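Local coordinates for glucosamine-6-phosphate deaminase (Bacillus subtilis, PDB 2BKX), which belongs to the glucosamine-6-phosphate isomerase/6-phosphogluconolactonase family and holds fructose-6-phosphate in a pocket of its Rossmann-like alpha/beta fold, at residues L34-I48 with Y80-I92. Sequence-based numbering, arbitrary orientation.
Sequences LATGGTPEGTYRQLI and YHFYMNDRFFQHI. With F6R (fructose -6-phosphate), chain C.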
loop_
_atom_site.group_PDB
_atom_site.type_symbol
_atom_site.label_atom_id
_atom_site.label_comp_id
_atom_site.label_asym_id
_atom_site.label_seq_id
_atom_site.Cartn_x
_atom_site.Cartn_y
_atom_site.Cartn_z
ATOM N N LEU A 34 0.156 0.450 5.451
ATOM C CA LEU A 34 -1.038 0.835 4.723
ATOM C C LEU A 34 -0.671 1.398 3.352
ATOM O O LEU A 34 0.461 1.805 3.107
ATOM C CB LEU A 34 -1.839 1.862 5.539
ATOM C CG LEU A 34 -2.373 1.299 6.870
ATOM C CD1 LEU A 34 -3.109 2.436 7.590
ATOM C CD2 LEU A 34 -3.294 0.101 6.686
ATOM N N ALA A 35 -1.676 1.405 2.484
ATOM C CA ALA A 35 -1.548 1.795 1.089
ATOM C C ALA A 35 -2.628 2.800 0.705
ATOM O O ALA A 35 -3.702 2.844 1.316
ATOM C CB ALA A 35 -1.716 0.571 0.209
ATOM N N THR A 36 -2.343 3.620 -0.300
ATOM C CA THR A 36 -3.322 4.525 -0.871
ATOM C C THR A 36 -3.731 4.023 -2.253
ATOM O O THR A 36 -3.524 2.848 -2.582
ATOM C CB THR A 36 -2.806 5.943 -0.911
ATOM O OG1 THR A 36 -1.677 5.954 -1.795
ATOM C CG2 THR A 36 -2.408 6.451 0.457
ATOM N N GLY A 37 -4.330 4.901 -3.043
ATOM C CA GLY A 37 -4.838 4.526 -4.359
ATOM C C GLY A 37 -6.302 4.101 -4.370
ATOM O O GLY A 37 -7.005 4.116 -3.368
ATOM N N GLY A 38 -6.786 3.735 -5.545
ATOM C CA GLY A 38 -8.173 3.335 -5.665
ATOM C C GLY A 38 -8.448 1.990 -5.029
ATOM O O GLY A 38 -9.529 1.748 -4.486
ATOM N N THR A 39 -7.495 1.059 -5.087
ATOM C CA THR A 39 -7.819 -0.289 -4.703
ATOM C C THR A 39 -8.295 -0.460 -3.249
ATOM O O THR A 39 -9.266 -1.162 -3.033
ATOM C CB THR A 39 -6.634 -1.244 -4.999
ATOM O OG1 THR A 39 -6.160 -1.114 -6.338
ATOM C CG2 THR A 39 -7.097 -2.683 -4.842
ATOM N N PRO A 40 -7.613 0.154 -2.256
ATOM C CA PRO A 40 -8.035 -0.058 -0.871
ATOM C C PRO A 40 -9.184 0.828 -0.379
ATOM O O PRO A 40 -9.538 0.770 0.795
ATOM C CB PRO A 40 -6.765 0.209 -0.074
ATOM C CG PRO A 40 -6.090 1.275 -0.856
ATOM C CD PRO A 40 -6.356 0.931 -2.319
ATOM N N GLU A 41 -9.774 1.635 -1.263
ATOM C CA GLU A 41 -10.838 2.536 -0.814
ATOM C C GLU A 41 -11.961 1.794 -0.114
ATOM O O GLU A 41 -12.416 2.206 0.957
ATOM C CB GLU A 41 -11.389 3.318 -1.992
ATOM C CG GLU A 41 -10.364 4.389 -2.378
ATOM C CD GLU A 41 -10.830 5.383 -3.398
ATOM O OE1 GLU A 41 -11.996 5.334 -3.813
ATOM O OE2 GLU A 41 -9.987 6.214 -3.807
ATOM N N GLY A 42 -12.431 0.697 -0.702
ATOM C CA GLY A 42 -13.506 -0.084 -0.073
ATOM C C GLY A 42 -13.104 -0.698 1.237
ATOM O O GLY A 42 -13.923 -0.846 2.137
ATOM N N THR A 43 -11.829 -1.112 1.356
ATOM C CA THR A 43 -11.309 -1.680 2.607
ATOM C C THR A 43 -11.388 -0.675 3.724
ATOM O O THR A 43 -11.821 -0.984 4.826
ATOM C CB THR A 43 -9.856 -2.195 2.391
ATOM O OG1 THR A 43 -9.889 -3.260 1.418
ATOM C CG2 THR A 43 -9.261 -2.767 3.648
ATOM N N TYR A 44 -10.953 0.551 3.470
ATOM C CA TYR A 44 -11.066 1.573 4.505
ATOM C C TYR A 44 -12.509 1.856 4.867
ATOM O O TYR A 44 -12.822 1.946 6.060
ATOM C CB TYR A 44 -10.355 2.859 4.073
ATOM C CG TYR A 44 -8.849 2.718 3.958
ATOM C CD1 TYR A 44 -8.104 2.218 5.007
ATOM C CD2 TYR A 44 -8.163 3.026 2.774
ATOM C CE1 TYR A 44 -6.747 2.068 4.926
ATOM C CE2 TYR A 44 -6.772 2.855 2.665
ATOM C CZ TYR A 44 -6.078 2.380 3.742
ATOM O OH TYR A 44 -4.721 2.189 3.662
ATOM N N ARG A 45 -13.398 1.909 3.893
ATOM C CA ARG A 45 -14.806 2.123 4.191
ATOM C C ARG A 45 -15.340 0.984 5.082
ATOM O O ARG A 45 -16.078 1.241 6.066
ATOM C CB ARG A 45 -15.620 2.200 2.911
ATOM C CG ARG A 45 -15.585 3.519 2.181
ATOM C CD ARG A 45 -16.635 3.609 1.116
ATOM N NE ARG A 45 -16.409 2.666 0.022
ATOM C CZ ARG A 45 -15.705 2.915 -1.074
ATOM N NH1 ARG A 45 -15.120 4.074 -1.232
ATOM N NH2 ARG A 45 -15.603 1.993 -2.010
ATOM N N GLN A 46 -14.998 -0.266 4.760
ATOM C CA GLN A 46 -15.481 -1.353 5.564
ATOM C C GLN A 46 -14.859 -1.415 6.944
ATOM O O GLN A 46 -15.530 -1.804 7.877
ATOM C CB GLN A 46 -15.447 -2.709 4.836
ATOM C CG GLN A 46 -16.204 -2.701 3.555
ATOM C CD GLN A 46 -17.668 -2.308 3.801
ATOM O OE1 GLN A 46 -18.361 -2.979 4.585
ATOM N NE2 GLN A 46 -18.098 -1.168 3.249
ATOM N N LEU A 47 -13.578 -1.067 7.083
ATOM C CA LEU A 47 -12.965 -0.923 8.424
ATOM C C LEU A 47 -13.664 0.067 9.313
ATOM O O LEU A 47 -13.892 -0.204 10.498
ATOM C CB LEU A 47 -11.485 -0.497 8.345
ATOM C CG LEU A 47 -10.606 -1.674 8.044
ATOM C CD1 LEU A 47 -9.241 -1.203 7.631
ATOM C CD2 LEU A 47 -10.489 -2.658 9.266
ATOM N N ILE A 48 -14.028 1.202 8.734
ATOM C CA ILE A 48 -14.779 2.217 9.447
ATOM C C ILE A 48 -16.154 1.672 9.824
ATOM O O ILE A 48 -16.631 1.912 10.927
ATOM C CB ILE A 48 -14.874 3.519 8.639
ATOM C CG1 ILE A 48 -13.489 4.130 8.497
ATOM C CG2 ILE A 48 -15.827 4.511 9.313
ATOM C CD1 ILE A 48 -13.454 5.166 7.395
ATOM N N TYR A 80 -0.673 11.860 -0.090
ATOM C CA TYR A 80 -1.126 10.671 0.596
ATOM C C TYR A 80 -1.408 10.885 2.086
ATOM O O TYR A 80 -2.206 10.143 2.676
ATOM C CB TYR A 80 -0.168 9.516 0.301
ATOM C CG TYR A 80 -0.253 9.047 -1.165
ATOM C CD1 TYR A 80 0.778 8.334 -1.749
ATOM C CD2 TYR A 80 -1.376 9.282 -1.937
ATOM C CE1 TYR A 80 0.712 7.872 -3.064
ATOM C CE2 TYR A 80 -1.455 8.833 -3.248
ATOM C CZ TYR A 80 -0.416 8.132 -3.812
ATOM O OH TYR A 80 -0.504 7.633 -5.110
ATOM N N HIS A 81 -0.778 11.893 2.676
ATOM C CA HIS A 81 -1.186 12.353 3.996
ATOM C C HIS A 81 -2.667 12.720 3.969
ATOM O O HIS A 81 -3.436 12.288 4.797
ATOM C CB HIS A 81 -0.414 13.602 4.479
ATOM C CG HIS A 81 0.922 13.346 5.072
ATOM N ND1 HIS A 81 2.027 12.974 4.319
ATOM C CD2 HIS A 81 1.344 13.411 6.361
ATOM C CE1 HIS A 81 3.074 12.856 5.124
ATOM N NE2 HIS A 81 2.689 13.099 6.364
ATOM N N PHE A 82 -3.067 13.543 3.013
ATOM C CA PHE A 82 -4.476 13.951 2.936
ATOM C C PHE A 82 -5.378 12.775 2.694
ATOM O O PHE A 82 -6.411 12.641 3.341
ATOM C CB PHE A 82 -4.594 14.985 1.801
ATOM C CG PHE A 82 -5.970 15.544 1.610
ATOM C CD1 PHE A 82 -6.309 16.794 2.113
ATOM C CD2 PHE A 82 -6.933 14.814 0.950
ATOM C CE1 PHE A 82 -7.605 17.333 1.907
ATOM C CE2 PHE A 82 -8.232 15.345 0.757
ATOM C CZ PHE A 82 -8.545 16.578 1.270
ATOM N N TYR A 83 -4.991 11.904 1.760
ATOM C CA TYR A 83 -5.798 10.711 1.512
ATOM C C TYR A 83 -6.030 9.927 2.808
ATOM O O TYR A 83 -7.144 9.541 3.126
ATOM C CB TYR A 83 -5.093 9.827 0.501
ATOM C CG TYR A 83 -5.724 8.484 0.177
ATOM C CD1 TYR A 83 -6.277 8.204 -1.074
ATOM C CD2 TYR A 83 -5.697 7.462 1.105
ATOM C CE1 TYR A 83 -6.759 6.936 -1.366
ATOM C CE2 TYR A 83 -6.170 6.211 0.831
ATOM C CZ TYR A 83 -6.699 5.933 -0.414
ATOM O OH TYR A 83 -7.144 4.661 -0.713
ATOM N N MET A 84 -4.960 9.631 3.546
ATOM C CA MET A 84 -5.125 8.754 4.708
ATOM C C MET A 84 -5.986 9.401 5.775
ATOM O O MET A 84 -6.760 8.718 6.461
ATOM C CB MET A 84 -3.752 8.372 5.253
ATOM C CG MET A 84 -2.965 7.415 4.394
ATOM S SD MET A 84 -3.860 5.889 3.922
ATOM C CE MET A 84 -4.117 5.190 5.540
ATOM N N ASN A 85 -5.824 10.699 5.970
ATOM C CA ASN A 85 -6.645 11.410 6.934
ATOM C C ASN A 85 -8.097 11.392 6.526
ATOM O O ASN A 85 -8.996 11.115 7.325
ATOM C CB ASN A 85 -6.136 12.818 7.152
ATOM C CG ASN A 85 -4.994 12.829 8.151
ATOM O OD1 ASN A 85 -5.232 12.797 9.369
ATOM N ND2 ASN A 85 -3.737 12.776 7.652
ATOM N N ASP A 86 -8.332 11.686 5.257
ATOM C CA ASP A 86 -9.721 11.779 4.745
ATOM C C ASP A 86 -10.420 10.407 4.725
ATOM O O ASP A 86 -11.581 10.284 5.145
ATOM C CB ASP A 86 -9.703 12.353 3.319
ATOM C CG ASP A 86 -11.083 12.452 2.700
ATOM O OD1 ASP A 86 -11.869 13.247 3.207
ATOM O OD2 ASP A 86 -11.360 11.739 1.703
ATOM N N ARG A 87 -9.732 9.375 4.255
ATOM C CA ARG A 87 -10.382 8.079 4.068
ATOM C C ARG A 87 -10.436 7.258 5.368
ATOM O O ARG A 87 -11.191 6.306 5.471
ATOM C CB ARG A 87 -9.610 7.223 3.074
ATOM C CG ARG A 87 -9.925 7.391 1.600
ATOM C CD ARG A 87 -9.641 8.727 1.045
ATOM N NE ARG A 87 -9.660 8.694 -0.425
ATOM C CZ ARG A 87 -9.272 9.701 -1.213
ATOM N NH1 ARG A 87 -9.307 9.558 -2.532
ATOM N NH2 ARG A 87 -8.823 10.849 -0.702
ATOM N N PHE A 88 -9.549 7.547 6.317
ATOM C CA PHE A 88 -9.329 6.635 7.425
ATOM C C PHE A 88 -9.153 7.305 8.770
ATOM O O PHE A 88 -10.003 7.122 9.653
ATOM C CB PHE A 88 -8.174 5.693 7.105
ATOM C CG PHE A 88 -8.069 4.483 8.009
ATOM C CD1 PHE A 88 -9.182 3.750 8.390
ATOM C CD2 PHE A 88 -6.848 4.081 8.454
ATOM C CE1 PHE A 88 -9.040 2.614 9.178
ATOM C CE2 PHE A 88 -6.682 2.941 9.239
ATOM C CZ PHE A 88 -7.810 2.208 9.601
ATOM N N PHE A 89 -8.093 8.091 8.940
ATOM C CA PHE A 89 -7.756 8.523 10.286
ATOM C C PHE A 89 -8.838 9.373 10.901
ATOM O O PHE A 89 -9.097 9.252 12.115
ATOM C CB PHE A 89 -6.458 9.315 10.325
ATOM C CG PHE A 89 -5.256 8.614 9.715
ATOM C CD1 PHE A 89 -5.153 7.219 9.630
ATOM C CD2 PHE A 89 -4.174 9.378 9.274
ATOM C CE1 PHE A 89 -4.008 6.624 9.081
ATOM C CE2 PHE A 89 -3.036 8.772 8.727
ATOM C CZ PHE A 89 -2.977 7.410 8.632
ATOM N N GLN A 90 -9.508 10.199 10.111
ATOM C CA GLN A 90 -10.537 11.094 10.712
ATOM C C GLN A 90 -11.751 10.358 11.281
ATOM O O GLN A 90 -12.553 10.951 11.992
ATOM C CB GLN A 90 -11.013 12.147 9.716
ATOM C CG GLN A 90 -11.950 11.649 8.599
ATOM C CD GLN A 90 -12.590 12.764 7.770
ATOM O OE1 GLN A 90 -12.720 12.663 6.514
ATOM N NE2 GLN A 90 -13.023 13.812 8.452
ATOM N N HIS A 91 -11.897 9.087 10.933
ATOM C CA HIS A 91 -13.083 8.307 11.199
ATOM C C HIS A 91 -12.880 7.254 12.275
ATOM O O HIS A 91 -13.831 6.541 12.598
ATOM C CB HIS A 91 -13.531 7.607 9.891
ATOM C CG HIS A 91 -13.928 8.541 8.810
ATOM N ND1 HIS A 91 -14.961 9.440 8.944
ATOM C CD2 HIS A 91 -13.447 8.703 7.549
ATOM C CE1 HIS A 91 -15.077 10.141 7.827
ATOM N NE2 HIS A 91 -14.172 9.711 6.963
ATOM N N ILE A 92 -11.689 7.152 12.849
ATOM C CA ILE A 92 -11.366 6.115 13.813
ATOM C C ILE A 92 -10.833 6.701 15.125
ATOM O O ILE A 92 -10.502 7.883 15.194
ATOM C CB ILE A 92 -10.335 5.092 13.227
ATOM C CG1 ILE A 92 -9.006 5.765 12.889
ATOM C CG2 ILE A 92 -10.921 4.414 11.987
ATOM C CD1 ILE A 92 -7.935 4.790 12.425
HETATM C C1 F6R C . -0.170 2.512 -2.769
HETATM C C2 F6R C . 1.006 2.226 -3.682
HETATM C C3 F6R C . 0.914 1.894 -5.177
HETATM C C4 F6R C . -0.501 1.490 -5.637
HETATM C C5 F6R C . -0.582 1.132 -7.112
HETATM C C6 F6R C . -2.008 0.791 -7.529
HETATM O O1 F6R C . 0.236 3.174 -1.555
HETATM O O2 F6R C . 2.100 2.216 -3.161
HETATM O O3 F6R C . 1.744 0.777 -5.440
HETATM O O4 F6R C . -0.918 0.373 -4.859
HETATM O O5 F6R C . -0.057 2.164 -7.938
HETATM O O6 F6R C . -2.812 1.976 -7.415
HETATM P P F6R C . -4.396 1.856 -7.555
HETATM O O1P F6R C . -4.881 1.121 -6.335
HETATM O O2P F6R C . -4.643 1.052 -8.803
HETATM O O3P F6R C . -4.928 3.251 -7.618
HETATM O O HOH W 1 0.225 4.890 -4.198
#
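The phosphate-binding loop of the sugar-phosphate pocket, with helix 41-48 behind it, packs on helix 80-89 through T36, Y44, Y83 and F88. T36 is wedged between two tyrosines: its CB lies 3.7 Å from the centroid of the Y83 ring, a CH-pi contact over the face, and its OG1 sits above the middle of the Y80 ring. The guanidinium of R87 lies over the opposite face of Y83, NE toward the ring's rim, with E41 OE2 at the guanidinium edge, a long salt bridge to R87 NH1 (3.6 Å). With CG anti to the backbone N (chi1 176°), Y83 reaches the loop, where its OH donates to G37 O (2.7 Å) in the carbonyl plane. Y44 OH donates to A35 O (2.6 Å), on a lone pair. That loop leaves strand 31-34 of the Rossmann-like sheet: T36 N bonds the sugar O1 of fructose-6-phosphate, while G38 N (2.8 Å to O3P) and T39 N and OG1 (both to O1P) hold the phosphate. Helix segments 41-48 and 80-89 run at 41° to each other. M84 brings CE to L34 CD1 (3.6 Å) and SD obliquely beside the Y44 ring, a Met-aromatic contact. Y44 CD1 lies over one face of the F88 ring toward its rim (3.8 Å to F88 CG), the ring planes oblique at 39°; I92 CD1 lies over the opposite face, and I48 CD1 touches H91 CB (3.5 Å).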